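AT-less polyketide synthase (Streptomyces platensis subsp. rosaceus, PDB 4QYR) probably catalyses decarboxylative condensation of acyl units as one ketosynthase-containing part of the modular enzyme that builds isomigrastatin. Local coordinates at residues G264-H269 with I288-R293; E317-D322 with H387-G392; R464-A469 with D521-G526; E503-F508 with A569-G574. One frame throughout, in Å; residues are numbered along the deposited sequence.

Contact 1 (G264-H269 with I288-R293); sequences GSAENH and IQDAMR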
loop_
_atom_site.group_PDB
_atom_site.type_symbol
_atom_site.label_atom_id
_atom_site.label_comp_id
_atom_site.label_asym_id
_atom_site.label_seq_id
_atom_site.Cartn_x
_atom_site.Cartn_y
_atom_site.Cartn_z
ATOM N N GLY A 264 11.593 -17.576 1.002
ATOM C CA GLY A 264 10.884 -17.165 -0.188
ATOM C C GLY A 264 9.587 -16.458 0.125
ATOM O O GLY A 264 9.068 -16.528 1.241
ATOM N N SER A 265 9.031 -15.805 -0.884
ATOM C CA SER A 265 7.953 -14.868 -0.651
ATOM C C SER A 265 7.378 -14.405 -1.978
ATOM O O SER A 265 8.127 -13.975 -2.852
ATOM C CB SER A 265 8.496 -13.689 0.155
ATOM O OG SER A 265 7.709 -12.529 0.014
ATOM N N ALA A 266 6.060 -14.492 -2.142
ATOM C CA ALA A 266 5.436 -14.046 -3.394
ATOM C C ALA A 266 4.057 -13.464 -3.161
ATOM O O ALA A 266 3.402 -13.831 -2.190
ATOM C CB ALA A 266 5.354 -15.205 -4.390
ATOM N N GLU A 267 3.618 -12.561 -4.041
ATOM C CA GLU A 267 2.229 -12.085 -4.041
ATOM C C GLU A 267 1.717 -12.006 -5.471
ATOM O O GLU A 267 2.496 -11.854 -6.400
ATOM C CB GLU A 267 2.091 -10.719 -3.354
ATOM C CG GLU A 267 2.342 -9.554 -4.285
ATOM C CD GLU A 267 2.058 -8.178 -3.666
ATOM O OE1 GLU A 267 2.994 -7.341 -3.629
ATOM O OE2 GLU A 267 0.907 -7.916 -3.239
ATOM N N ASN A 268 0.411 -12.144 -5.650
ATOM C CA ASN A 268 -0.199 -12.065 -6.978
ATOM C C ASN A 268 -1.675 -11.803 -6.833
ATOM O O ASN A 268 -2.174 -11.734 -5.726
ATOM C CB ASN A 268 0.043 -13.340 -7.797
ATOM C CG ASN A 268 -0.869 -14.516 -7.398
ATOM O OD1 ASN A 268 -1.574 -14.483 -6.384
ATOM N ND2 ASN A 268 -0.819 -15.584 -8.197
ATOM N N HIS A 269 -2.388 -11.652 -7.932
ATOM C CA HIS A 269 -3.805 -11.439 -7.788
ATOM C C HIS A 269 -4.545 -12.472 -8.591
ATOM O O HIS A 269 -4.042 -12.973 -9.586
ATOM C CB HIS A 269 -4.219 -10.038 -8.220
ATOM C CG HIS A 269 -5.673 -9.755 -8.004
ATOM N ND1 HIS A 269 -6.638 -10.052 -8.943
ATOM C CD2 HIS A 269 -6.330 -9.202 -6.956
ATOM C CE1 HIS A 269 -7.823 -9.693 -8.482
ATOM N NE2 HIS A 269 -7.666 -9.180 -7.278
ATOM N N ILE A 288 2.225 -20.015 -5.023
ATOM C CA ILE A 288 3.089 -20.878 -4.233
ATOM C C ILE A 288 4.330 -21.280 -5.002
ATOM O O ILE A 288 5.439 -21.143 -4.476
ATOM C CB ILE A 288 2.333 -22.118 -3.771
ATOM C CG1 ILE A 288 1.262 -21.682 -2.779
ATOM C CG2 ILE A 288 3.275 -23.108 -3.109
ATOM C CD1 ILE A 288 0.139 -22.627 -2.689
ATOM N N GLN A 289 4.154 -21.735 -6.242
ATOM C CA GLN A 289 5.291 -22.101 -7.080
ATOM C C GLN A 289 6.266 -20.960 -7.234
ATOM O O GLN A 289 7.480 -21.161 -7.273
ATOM C CB GLN A 289 4.823 -22.547 -8.448
ATOM C CG GLN A 289 3.755 -23.580 -8.352
ATOM C CD GLN A 289 3.497 -24.251 -9.660
ATOM O OE1 GLN A 289 4.309 -24.171 -10.584
ATOM N NE2 GLN A 289 2.360 -24.928 -9.757
ATOM N N ASP A 290 5.716 -19.759 -7.330
ATOM C CA ASP A 290 6.513 -18.556 -7.416
ATOM C C ASP A 290 7.365 -18.391 -6.138
ATOM O O ASP A 290 8.563 -18.134 -6.209
ATOM C CB ASP A 290 5.588 -17.364 -7.651
ATOM C CG ASP A 290 6.328 -16.082 -7.924
ATOM O OD1 ASP A 290 7.540 -16.165 -8.192
ATOM O OD2 ASP A 290 5.700 -14.992 -7.872
ATOM N N ALA A 291 6.757 -18.573 -4.970
ATOM C CA ALA A 291 7.457 -18.310 -3.722
ATOM C C ALA A 291 8.398 -19.438 -3.409
ATOM O O ALA A 291 9.420 -19.250 -2.735
ATOM C CB ALA A 291 6.487 -18.121 -2.586
HETATM N N MSE A 292 8.043 -20.620 -3.898
HETATM C CA MSE A 292 8.820 -21.809 -3.611
HETATM C C MSE A 292 9.931 -21.991 -4.618
HETATM O O MSE A 292 10.609 -23.016 -4.617
HETATM C CB MSE A 292 7.920 -23.025 -3.596
HETATM C CG MSE A 292 7.091 -23.140 -2.355
HETATM SE SE MSE A 292 8.197 -23.775 -0.895
HETATM C CE MSE A 292 8.876 -25.417 -1.726
ATOM N N ARG A 293 10.109 -20.995 -5.479
ATOM C CA ARG A 293 11.177 -21.027 -6.469
ATOM C C ARG A 293 12.539 -21.246 -5.823
ATOM O O ARG A 293 12.966 -20.468 -4.964
ATOM C CB ARG A 293 11.181 -19.737 -7.276
ATOM C CG ARG A 293 12.277 -19.636 -8.296
ATOM C CD ARG A 293 12.172 -18.299 -9.002
ATOM N NE ARG A 293 10.826 -18.072 -9.541
ATOM C CZ ARG A 293 10.157 -16.916 -9.476
ATOM N NH1 ARG A 293 10.690 -15.841 -8.890
ATOM N NH2 ARG A 293 8.938 -16.836 -10.006
#
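A chi1 of -173° sets the Asp290 carboxylate trans to its main-chain N, bringing OD2 to rest 3.5 Å from Ala266 CB on strand 260-269. The methyl of Ala266 points at the helix and also meets Ala291 CB at 3.6 Å. The Ala291 methyl in turn lies over the strand backbone, 3.8 Å from Ser265 N. Gly264, lacking a side chain, lets the carbonyl of Ala291 come close, its O 3.6 Å from Gly264 CA. Ala291 is the last helical residue here; Met292, a selenomethionine, already leaves helical geometry, and its side chain packs on Leu328 of helix 313-331. On the strand, Ser265 turns from the helix and bonds His181 through OG, while Glu267 pairs with Arg182 and gives its carbonyl O to Arg191 of the second subunit. Strand 260-269 thus lies between helix 281-291 and helix 175-189 at the dimer interface of this ketosynthase. Two methyls, a glycine and a carboxylate oxygen supply the chemistry: small groups allow close approach of helix and strand through van der Waals contact, leaving polar bonding to other neighbours.

Contact 2 (E317-D322 with H387-G392); sequences EVNALD and HLPLDG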
loop_
_atom_site.group_PDB
_atom_site.type_symbol
_atom_site.label_atom_id
_atom_site.label_comp_id
_atom_site.label_asym_id
_atom_site.label_seq_id
_atom_site.Cartn_x
_atom_site.Cartn_y
_atom_site.Cartn_z
ATOM N N GLU A 317 -7.972 -24.385 -1.592
ATOM C CA GLU A 317 -6.647 -24.066 -1.108
ATOM C C GLU A 317 -5.796 -25.317 -1.026
ATOM O O GLU A 317 -4.655 -25.318 -1.487
ATOM C CB GLU A 317 -6.714 -23.391 0.261
ATOM C CG GLU A 317 -5.358 -23.323 0.961
ATOM C CD GLU A 317 -5.333 -22.394 2.178
ATOM O OE1 GLU A 317 -6.408 -22.162 2.782
ATOM O OE2 GLU A 317 -4.231 -21.884 2.512
ATOM N N VAL A 318 -6.349 -26.385 -0.458
ATOM C CA VAL A 318 -5.559 -27.592 -0.242
ATOM C C VAL A 318 -5.259 -28.325 -1.538
ATOM O O VAL A 318 -4.181 -28.885 -1.701
ATOM C CB VAL A 318 -6.242 -28.560 0.728
ATOM C CG1 VAL A 318 -5.427 -29.824 0.860
ATOM C CG2 VAL A 318 -6.381 -27.918 2.093
ATOM N N ASN A 319 -6.200 -28.318 -2.471
ATOM C CA ASN A 319 -5.920 -28.898 -3.772
ATOM C C ASN A 319 -4.917 -28.050 -4.532
ATOM O O ASN A 319 -4.079 -28.574 -5.238
ATOM C CB ASN A 319 -7.194 -29.062 -4.583
ATOM C CG ASN A 319 -8.051 -30.200 -4.090
ATOM O OD1 ASN A 319 -7.597 -31.342 -3.968
ATOM N ND2 ASN A 319 -9.304 -29.897 -3.792
ATOM N N ALA A 320 -4.987 -26.732 -4.382
ATOM C CA ALA A 320 -4.048 -25.870 -5.092
ATOM C C ALA A 320 -2.626 -26.083 -4.563
ATOM O O ALA A 320 -1.646 -26.056 -5.305
ATOM C CB ALA A 320 -4.460 -24.425 -4.960
ATOM N N LEU A 321 -2.538 -26.315 -3.266
ATOM C CA LEU A 321 -1.284 -26.586 -2.594
ATOM C C LEU A 321 -0.689 -27.902 -3.080
ATOM O O LEU A 321 0.506 -28.005 -3.348
ATOM C CB LEU A 321 -1.545 -26.625 -1.098
ATOM C CG LEU A 321 -0.450 -26.419 -0.070
ATOM C CD1 LEU A 321 0.411 -25.272 -0.485
ATOM C CD2 LEU A 321 -1.129 -26.106 1.253
ATOM N N ASP A 322 -1.543 -28.912 -3.199
ATOM C CA ASP A 322 -1.127 -30.201 -3.712
ATOM C C ASP A 322 -0.636 -30.066 -5.136
ATOM O O ASP A 322 0.440 -30.540 -5.490
ATOM C CB ASP A 322 -2.276 -31.207 -3.656
ATOM C CG ASP A 322 -1.794 -32.640 -3.773
ATOM O OD1 ASP A 322 -0.735 -32.959 -3.176
ATOM O OD2 ASP A 322 -2.466 -33.453 -4.448
ATOM N N HIS A 387 -13.604 -33.239 0.328
ATOM C CA HIS A 387 -13.033 -32.768 -0.930
ATOM C C HIS A 387 -11.535 -32.517 -0.813
ATOM O O HIS A 387 -10.881 -32.089 -1.761
ATOM C CB HIS A 387 -13.742 -31.500 -1.402
ATOM C CG HIS A 387 -15.168 -31.712 -1.794
ATOM N ND1 HIS A 387 -15.539 -32.158 -3.046
ATOM C CD2 HIS A 387 -16.321 -31.547 -1.104
ATOM C CE1 HIS A 387 -16.852 -32.263 -3.104
ATOM N NE2 HIS A 387 -17.353 -31.896 -1.936
ATOM N N LEU A 388 -10.985 -32.788 0.356
ATOM C CA LEU A 388 -9.544 -32.770 0.497
ATOM C C LEU A 388 -9.004 -33.940 -0.305
ATOM O O LEU A 388 -9.711 -34.932 -0.505
ATOM C CB LEU A 388 -9.133 -32.865 1.966
ATOM C CG LEU A 388 -9.793 -31.816 2.853
ATOM C CD1 LEU A 388 -9.396 -32.021 4.291
ATOM C CD2 LEU A 388 -9.429 -30.421 2.367
ATOM N N PRO A 389 -7.757 -33.831 -0.777
ATOM C CA PRO A 389 -7.185 -34.875 -1.623
ATOM C C PRO A 389 -7.039 -36.191 -0.877
ATOM O O PRO A 389 -6.688 -36.203 0.310
ATOM C CB PRO A 389 -5.812 -34.311 -1.998
ATOM C CG PRO A 389 -5.918 -32.852 -1.753
ATOM C CD PRO A 389 -6.811 -32.727 -0.572
ATOM N N LEU A 390 -7.316 -37.286 -1.579
ATOM C CA LEU A 390 -7.195 -38.620 -1.015
ATOM C C LEU A 390 -5.760 -39.117 -1.157
ATOM O O LEU A 390 -5.369 -40.120 -0.559
ATOM C CB LEU A 390 -8.158 -39.574 -1.717
ATOM C CG LEU A 390 -9.637 -39.195 -1.710
ATOM C CD1 LEU A 390 -10.075 -38.824 -3.114
ATOM C CD2 LEU A 390 -10.468 -40.353 -1.193
ATOM N N ASP A 391 -4.976 -38.383 -1.944
ATOM C CA ASP A 391 -3.656 -38.822 -2.388
ATOM C C ASP A 391 -2.577 -38.847 -1.300
ATOM O O ASP A 391 -1.429 -39.188 -1.581
ATOM C CB ASP A 391 -3.193 -37.926 -3.542
ATOM C CG ASP A 391 -4.034 -38.114 -4.800
ATOM O OD1 ASP A 391 -4.426 -39.263 -5.104
ATOM O OD2 ASP A 391 -4.314 -37.100 -5.477
ATOM N N GLY A 392 -2.941 -38.490 -0.070
ATOM C CA GLY A 392 -2.019 -38.541 1.057
ATOM C C GLY A 392 -0.819 -37.597 1.004
ATOM O O GLY A 392 0.232 -37.888 1.583
#
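Val318 and Asn319, on one turn of helix 313-331, face Leu388 and Pro389 of an irregular loop, the CA atoms of Val318 and Leu388 lying 6.6 Å apart and those of Asn319 and Pro389 6.5 Å. Val318 divides its two methyls between these partners. CG1, anti to the backbone N (chi1 177°), reaches Pro389 CD at 3.5 Å; CG2, beside the backbone N, meets Leu388 CD2 at 4.0 Å. Asn319 uses both ends of its amide: OD1 lies against the proline ring, nearest to CG, while ND2 offers a weak hydrogen bond to His387 O, 3.4 Å away at an N-H...O angle of 155°. The proline ring thus meets both a valine methyl and an amide oxygen on its helix-facing side. Farther along, Asp322 OD2 lies 4.2 Å from Asp391 OD2. Asp322 already has a salt bridge to Arg326 on its own helix, and that positive charge would probably temper the repulsion. Between these segments the loop is joined to helix 313-331 mainly by apolar contacts of Pro389 and Leu388 with Val318, plus one weak amide bond; the pair of aspartates adds no attraction, and Asp391 is exposed and poorly ordered.

Contact 3 (R464-A469 with D521-G526); sequences RLRATA and DRFFAG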
loop_
_atom_site.group_PDB
_atom_site.type_symbol
_atom_site.label_atom_id
_atom_site.label_comp_id
_atom_site.label_asym_id
_atom_site.label_seq_id
_atom_site.Cartn_x
_atom_site.Cartn_y
_atom_site.Cartn_z
ATOM N N ARG A 464 6.154 3.412 36.741
ATOM C CA ARG A 464 6.458 2.542 35.614
ATOM C C ARG A 464 7.857 1.935 35.757
ATOM O O ARG A 464 8.168 0.903 35.147
ATOM C CB ARG A 464 6.340 3.325 34.302
ATOM C CG ARG A 464 4.908 3.643 33.885
ATOM C CD ARG A 464 4.097 2.375 33.823
ATOM N NE ARG A 464 3.259 2.204 35.002
ATOM C CZ ARG A 464 2.705 1.046 35.342
ATOM N NH1 ARG A 464 2.924 -0.024 34.590
ATOM N NH2 ARG A 464 1.963 0.953 36.440
ATOM N N LEU A 465 8.698 2.574 36.571
ATOM C CA LEU A 465 10.059 2.085 36.775
ATOM C C LEU A 465 10.049 0.896 37.717
ATOM O O LEU A 465 10.691 -0.124 37.443
ATOM C CB LEU A 465 10.972 3.188 37.319
ATOM C CG LEU A 465 12.460 2.853 37.217
ATOM C CD1 LEU A 465 12.726 2.362 35.816
ATOM C CD2 LEU A 465 13.304 4.066 37.491
ATOM N N ARG A 466 9.323 1.042 38.826
ATOM C CA ARG A 466 9.090 -0.059 39.754
ATOM C C ARG A 466 8.477 -1.215 38.989
ATOM O O ARG A 466 8.818 -2.373 39.220
ATOM C CB ARG A 466 8.165 0.352 40.901
ATOM C CG ARG A 466 8.859 0.403 42.244
ATOM C CD ARG A 466 7.882 0.401 43.412
ATOM N NE ARG A 466 7.295 -0.918 43.654
ATOM C CZ ARG A 466 6.010 -1.131 43.932
ATOM N NH1 ARG A 466 5.165 -0.109 43.998
ATOM N NH2 ARG A 466 5.568 -2.365 44.149
ATOM N N ALA A 467 7.569 -0.883 38.077
ATOM C CA ALA A 467 6.924 -1.873 37.231
ATOM C C ALA A 467 7.962 -2.619 36.395
ATOM O O ALA A 467 8.047 -3.838 36.485
ATOM C CB ALA A 467 5.886 -1.218 36.343
ATOM N N THR A 468 8.759 -1.893 35.607
ATOM C CA THR A 468 9.808 -2.515 34.799
ATOM C C THR A 468 10.736 -3.394 35.646
ATOM O O THR A 468 11.036 -4.536 35.274
ATOM C CB THR A 468 10.673 -1.468 34.063
ATOM O OG1 THR A 468 9.871 -0.754 33.119
ATOM C CG2 THR A 468 11.795 -2.153 33.299
ATOM N N ALA A 469 11.184 -2.869 36.782
ATOM C CA ALA A 469 12.088 -3.618 37.648
ATOM C C ALA A 469 11.441 -4.906 38.164
ATOM O O ALA A 469 12.061 -5.978 38.167
ATOM C CB ALA A 469 12.538 -2.754 38.807
ATOM N N ASP A 521 14.903 -6.857 43.761
ATOM C CA ASP A 521 13.956 -7.195 44.817
ATOM C C ASP A 521 13.857 -6.096 45.877
ATOM O O ASP A 521 12.773 -5.805 46.380
ATOM C CB ASP A 521 14.363 -8.519 45.473
ATOM C CG ASP A 521 13.178 -9.425 45.766
ATOM O OD1 ASP A 521 12.067 -9.144 45.260
ATOM O OD2 ASP A 521 13.363 -10.414 46.513
ATOM N N ARG A 522 14.993 -5.490 46.205
ATOM C CA ARG A 522 15.047 -4.444 47.221
ATOM C C ARG A 522 14.488 -3.099 46.733
ATOM O O ARG A 522 13.878 -2.346 47.503
ATOM C CB ARG A 522 16.491 -4.263 47.718
ATOM C CG ARG A 522 16.949 -5.292 48.756
ATOM C CD ARG A 522 18.327 -4.953 49.332
ATOM N NE ARG A 522 19.360 -4.873 48.296
ATOM C CZ ARG A 522 20.081 -5.908 47.855
ATOM N NH1 ARG A 522 19.894 -7.127 48.356
ATOM N NH2 ARG A 522 20.990 -5.725 46.903
ATOM N N PHE A 523 14.701 -2.796 45.457
ATOM C CA PHE A 523 14.196 -1.559 44.864
ATOM C C PHE A 523 12.689 -1.630 44.721
ATOM O O PHE A 523 11.980 -0.654 44.995
ATOM C CB PHE A 523 14.849 -1.305 43.507
ATOM C CG PHE A 523 14.131 -0.292 42.662
ATOM C CD1 PHE A 523 14.357 1.056 42.832
ATOM C CD2 PHE A 523 13.233 -0.691 41.683
ATOM C CE1 PHE A 523 13.693 1.986 42.045
ATOM C CE2 PHE A 523 12.565 0.236 40.897
ATOM C CZ PHE A 523 12.796 1.570 41.076
ATOM N N PHE A 524 12.206 -2.794 44.295
ATOM C CA PHE A 524 10.776 -3.025 44.150
ATOM C C PHE A 524 10.046 -2.894 45.479
ATOM O O PHE A 524 8.983 -2.271 45.570
ATOM C CB PHE A 524 10.522 -4.405 43.576
ATOM C CG PHE A 524 9.108 -4.624 43.138
ATOM C CD1 PHE A 524 8.678 -4.173 41.894
ATOM C CD2 PHE A 524 8.207 -5.283 43.958
ATOM C CE1 PHE A 524 7.376 -4.379 41.470
ATOM C CE2 PHE A 524 6.899 -5.489 43.543
ATOM C CZ PHE A 524 6.486 -5.038 42.292
ATOM N N ALA A 525 10.636 -3.494 46.507
ATOM C CA ALA A 525 10.080 -3.474 47.847
ATOM C C ALA A 525 10.137 -2.082 48.461
ATOM O O ALA A 525 9.588 -1.857 49.539
ATOM C CB ALA A 525 10.810 -4.466 48.722
ATOM N N GLY A 526 10.823 -1.164 47.783
ATOM C CA GLY A 526 10.790 0.246 48.133
ATOM C C GLY A 526 11.823 0.679 49.154
ATOM O O GLY A 526 11.660 1.706 49.816
#
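Apolar contact centres on Phe523, whose ring enters the groove formed by Leu465, Arg466 and Ala469 along one side of helix 462-478. CG stands anti to the backbone N, carrying the ring across to the other helix. Its CD2 lies 3.6 Å from Ala469 CB, CE2 packs 3.7 Å from Arg466 CA, and CZ approaches Leu465 CG at 4.1 Å, the leucine chain crossing the phenylalanine at about a right angle. Leu465 O sits at the ring edge.

The cation-pi contact belongs to Arg466 and Phe524. The arginine chain bends at chi3 (75°), bringing CZ above the ring, 4.3 Å from its centroid and close to the ring normal. The two planes are 64° apart, so the guanidinium does not lie flat: NH2 is directed down at the face, offset toward the CE2-CZ rim. Arg466 O lies in the plane of the same ring at its edge, nearest CD1.

Hydrogen bonding across the pair is slight. Arg466 NE makes a weak, strongly bent bond to Phe524 O, 2.9 Å long with an angle of 116° at the hydrogen. That carbonyl belongs to the last turn of helix 513-524, which Gly526, at positive phi, closes with a Schellman motif.

In the RhiE-like linker region the two helices lie side by side on the three-stranded sheet: Ala469 rests on Leu457 of strand 453-459, and Leu465 and Phe523 share Leu506 of the central strand 504-510. Arg473, one turn beyond Ala469, adds a second cation-pi contact to Phe524.

Contact 4 (E503-F508 with A569-G574); sequences ERRLGF and ALWCDG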
loop_
_atom_site.group_PDB
_atom_site.type_symbol
_atom_site.label_atom_id
_atom_site.label_comp_id
_atom_site.label_asym_id
_atom_site.label_seq_id
_atom_site.Cartn_x
_atom_site.Cartn_y
_atom_site.Cartn_z
ATOM N N GLU A 503 12.884 9.049 30.916
ATOM C CA GLU A 503 12.902 10.187 31.827
ATOM C C GLU A 503 13.389 9.772 33.198
ATOM O O GLU A 503 14.357 10.326 33.689
ATOM C CB GLU A 503 11.512 10.827 31.920
ATOM C CG GLU A 503 11.150 11.773 30.762
ATOM C CD GLU A 503 10.489 11.089 29.550
ATOM O OE1 GLU A 503 10.551 9.840 29.438
ATOM O OE2 GLU A 503 9.896 11.822 28.714
ATOM N N ARG A 504 12.730 8.788 33.808
ATOM C CA ARG A 504 13.129 8.298 35.126
ATOM C C ARG A 504 14.087 7.116 34.952
ATOM O O ARG A 504 13.802 6.193 34.192
ATOM C CB ARG A 504 11.899 7.899 35.946
ATOM C CG ARG A 504 11.152 9.063 36.604
ATOM C CD ARG A 504 12.083 10.128 37.191
ATOM N NE ARG A 504 12.553 9.768 38.533
ATOM C CZ ARG A 504 13.274 10.563 39.329
ATOM N NH1 ARG A 504 13.601 11.786 38.935
ATOM N NH2 ARG A 504 13.655 10.140 40.533
ATOM N N ARG A 505 15.226 7.154 35.641
ATOM C CA ARG A 505 16.279 6.161 35.421
ATOM C C ARG A 505 16.719 5.440 36.706
ATOM O O ARG A 505 16.803 6.041 37.772
ATOM C CB ARG A 505 17.501 6.825 34.750
ATOM C CG ARG A 505 17.191 7.513 33.421
ATOM C CD ARG A 505 18.442 7.972 32.653
ATOM N NE ARG A 505 18.080 8.588 31.364
ATOM C CZ ARG A 505 18.943 9.009 30.433
ATOM N NH1 ARG A 505 20.256 8.891 30.609
ATOM N NH2 ARG A 505 18.491 9.552 29.306
ATOM N N LEU A 506 16.979 4.140 36.574
ATOM C CA LEU A 506 17.620 3.294 37.593
ATOM C C LEU A 506 18.929 2.713 37.049
ATOM O O LEU A 506 18.983 2.277 35.901
ATOM C CB LEU A 506 16.694 2.145 38.004
ATOM C CG LEU A 506 17.232 1.004 38.881
ATOM C CD1 LEU A 506 17.737 1.526 40.191
ATOM C CD2 LEU A 506 16.154 -0.028 39.141
ATOM N N GLY A 507 19.974 2.677 37.867
ATOM C CA GLY A 507 21.221 2.055 37.458
ATOM C C GLY A 507 22.020 1.480 38.620
ATOM O O GLY A 507 21.957 2.002 39.740
ATOM N N PHE A 508 22.777 0.414 38.356
ATOM C CA PHE A 508 23.676 -0.166 39.350
ATOM C C PHE A 508 24.673 -1.104 38.696
ATOM O O PHE A 508 24.606 -1.312 37.502
ATOM C CB PHE A 508 22.894 -0.888 40.454
ATOM C CG PHE A 508 22.012 -2.000 39.974
ATOM C CD1 PHE A 508 22.361 -3.318 40.198
ATOM C CD2 PHE A 508 20.804 -1.733 39.358
ATOM C CE1 PHE A 508 21.535 -4.349 39.782
ATOM C CE2 PHE A 508 19.973 -2.758 38.940
ATOM C CZ PHE A 508 20.337 -4.065 39.147
ATOM N N ALA A 569 25.681 6.251 37.712
ATOM C CA ALA A 569 25.031 7.339 38.434
ATOM C C ALA A 569 25.009 8.631 37.609
ATOM O O ALA A 569 24.083 9.430 37.735
ATOM C CB ALA A 569 25.717 7.571 39.772
ATOM N N LEU A 570 26.020 8.840 36.767
ATOM C CA LEU A 570 26.011 9.975 35.846
ATOM C C LEU A 570 24.909 9.805 34.809
ATOM O O LEU A 570 24.170 10.747 34.501
ATOM C CB LEU A 570 27.358 10.130 35.143
ATOM C CG LEU A 570 28.502 10.729 35.961
ATOM C CD1 LEU A 570 29.801 10.677 35.168
ATOM C CD2 LEU A 570 28.183 12.152 36.393
ATOM N N TRP A 571 24.801 8.591 34.278
ATOM C CA TRP A 571 23.802 8.282 33.275
ATOM C C TRP A 571 22.400 8.544 33.806
ATOM O O TRP A 571 21.485 8.829 33.037
ATOM C CB TRP A 571 23.938 6.826 32.813
ATOM C CG TRP A 571 22.859 6.386 31.868
ATOM C CD1 TRP A 571 22.809 6.609 30.529
ATOM C CD2 TRP A 571 21.673 5.657 32.196
ATOM N NE1 TRP A 571 21.668 6.065 29.998
ATOM C CE2 TRP A 571 20.951 5.475 31.004
ATOM C CE3 TRP A 571 21.149 5.140 33.385
ATOM C CZ2 TRP A 571 19.734 4.794 30.966
ATOM C CZ3 TRP A 571 19.931 4.464 33.345
ATOM C CH2 TRP A 571 19.239 4.307 32.149
ATOM N N CYS A 572 22.231 8.460 35.123
ATOM C CA CYS A 572 20.910 8.655 35.734
ATOM C C CYS A 572 20.445 10.113 35.765
ATOM O O CYS A 572 19.247 10.391 35.660
ATOM C CB CYS A 572 20.898 8.083 37.153
ATOM S SG CYS A 572 20.949 6.281 37.196
ATOM N N ASP A 573 21.385 11.039 35.913
ATOM C CA ASP A 573 21.035 12.452 35.876
ATOM C C ASP A 573 21.261 13.043 34.488
ATOM O O ASP A 573 21.290 14.265 34.317
ATOM C CB ASP A 573 21.813 13.224 36.937
ATOM C CG ASP A 573 21.395 12.843 38.345
ATOM O OD1 ASP A 573 20.180 12.935 38.636
ATOM O OD2 ASP A 573 22.269 12.461 39.158
ATOM N N GLY A 574 21.417 12.163 33.500
ATOM C CA GLY A 574 21.343 12.559 32.105
ATOM C C GLY A 574 22.633 12.586 31.308
ATOM O O GLY A 574 22.670 13.166 30.221
#
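Arg505 lies extended across one face of the Trp571 indole, and this overlap is the close-packed part of the contact. Its CG stands beside the backbone N (chi1 -57°) and the chain then runs straight to NE, crossing the indole at about a right angle. CD sits almost exactly over the six-membered ring, 3.6 Å from its centroid, as a CH-pi contact; farther on, CZ lies 4.3 Å from the centroid of the five-membered ring in a cation-pi contact, with guanidinium and indole planes 33° apart. NH1 also donates to Trp571 O, 2.7 Å away with an N-H...O angle of 144°, approaching in the carbonyl plane. Main chain and side chain of one tryptophan thus both hold the cation, while NE is anchored separately to Met502 O. Beside this overlap the indole edge meets Leu506 O at CZ3, 3.5 Å away, and Cys572 SG rests 3.8 Å from Gly507 N, where the glycine leaves the strand backbone bare.

Packing slackens beyond the guanidinium. Gly574 CA comes only to 4.1 Å from Arg505 NH1, and Gly574, at positive phi, ends helix 564-572 with a Schellman motif, next to the exposed Asp573.

Strand 504-510 is the middle strand of an antiparallel sheet, between 453-459 and 532-535, and begins with a classic beta bulge at Glu503 and Arg504 facing Ala459. Helix 564-572 covers the sheet face that bears Arg505; Leu506 points the opposite way, to the side of helix 513-524. Trp571 also touches Val456 of strand 453-459 and packs edge-to-face with Trp579.

Overall arrangement
Contacts 1 and 2 belong to the ketosynthase; contact 3 and the strand of contact 4 belong to the RhiE-like linker region, on the other side of the chain's centre. Contacts 1 and 4 are buried helix-on-strand pairs, yet small methyls serve the first and an arginine-tryptophan overlap the second. Contacts 2 and 3 are partly exposed, one fixing a loop to a helix, the other pairing two helices. The first two meet where Ile288 CD1 touches Leu321 CD1. Helices 462-478 and 513-524 of contact 3 lie on one face of strand 504-510, helix 564-572 of contact 4 on the other; Leu465 CD2 packs 3.8 Å from Arg505 C. Cation-pi chemistry marks contacts 3 and 4 alone.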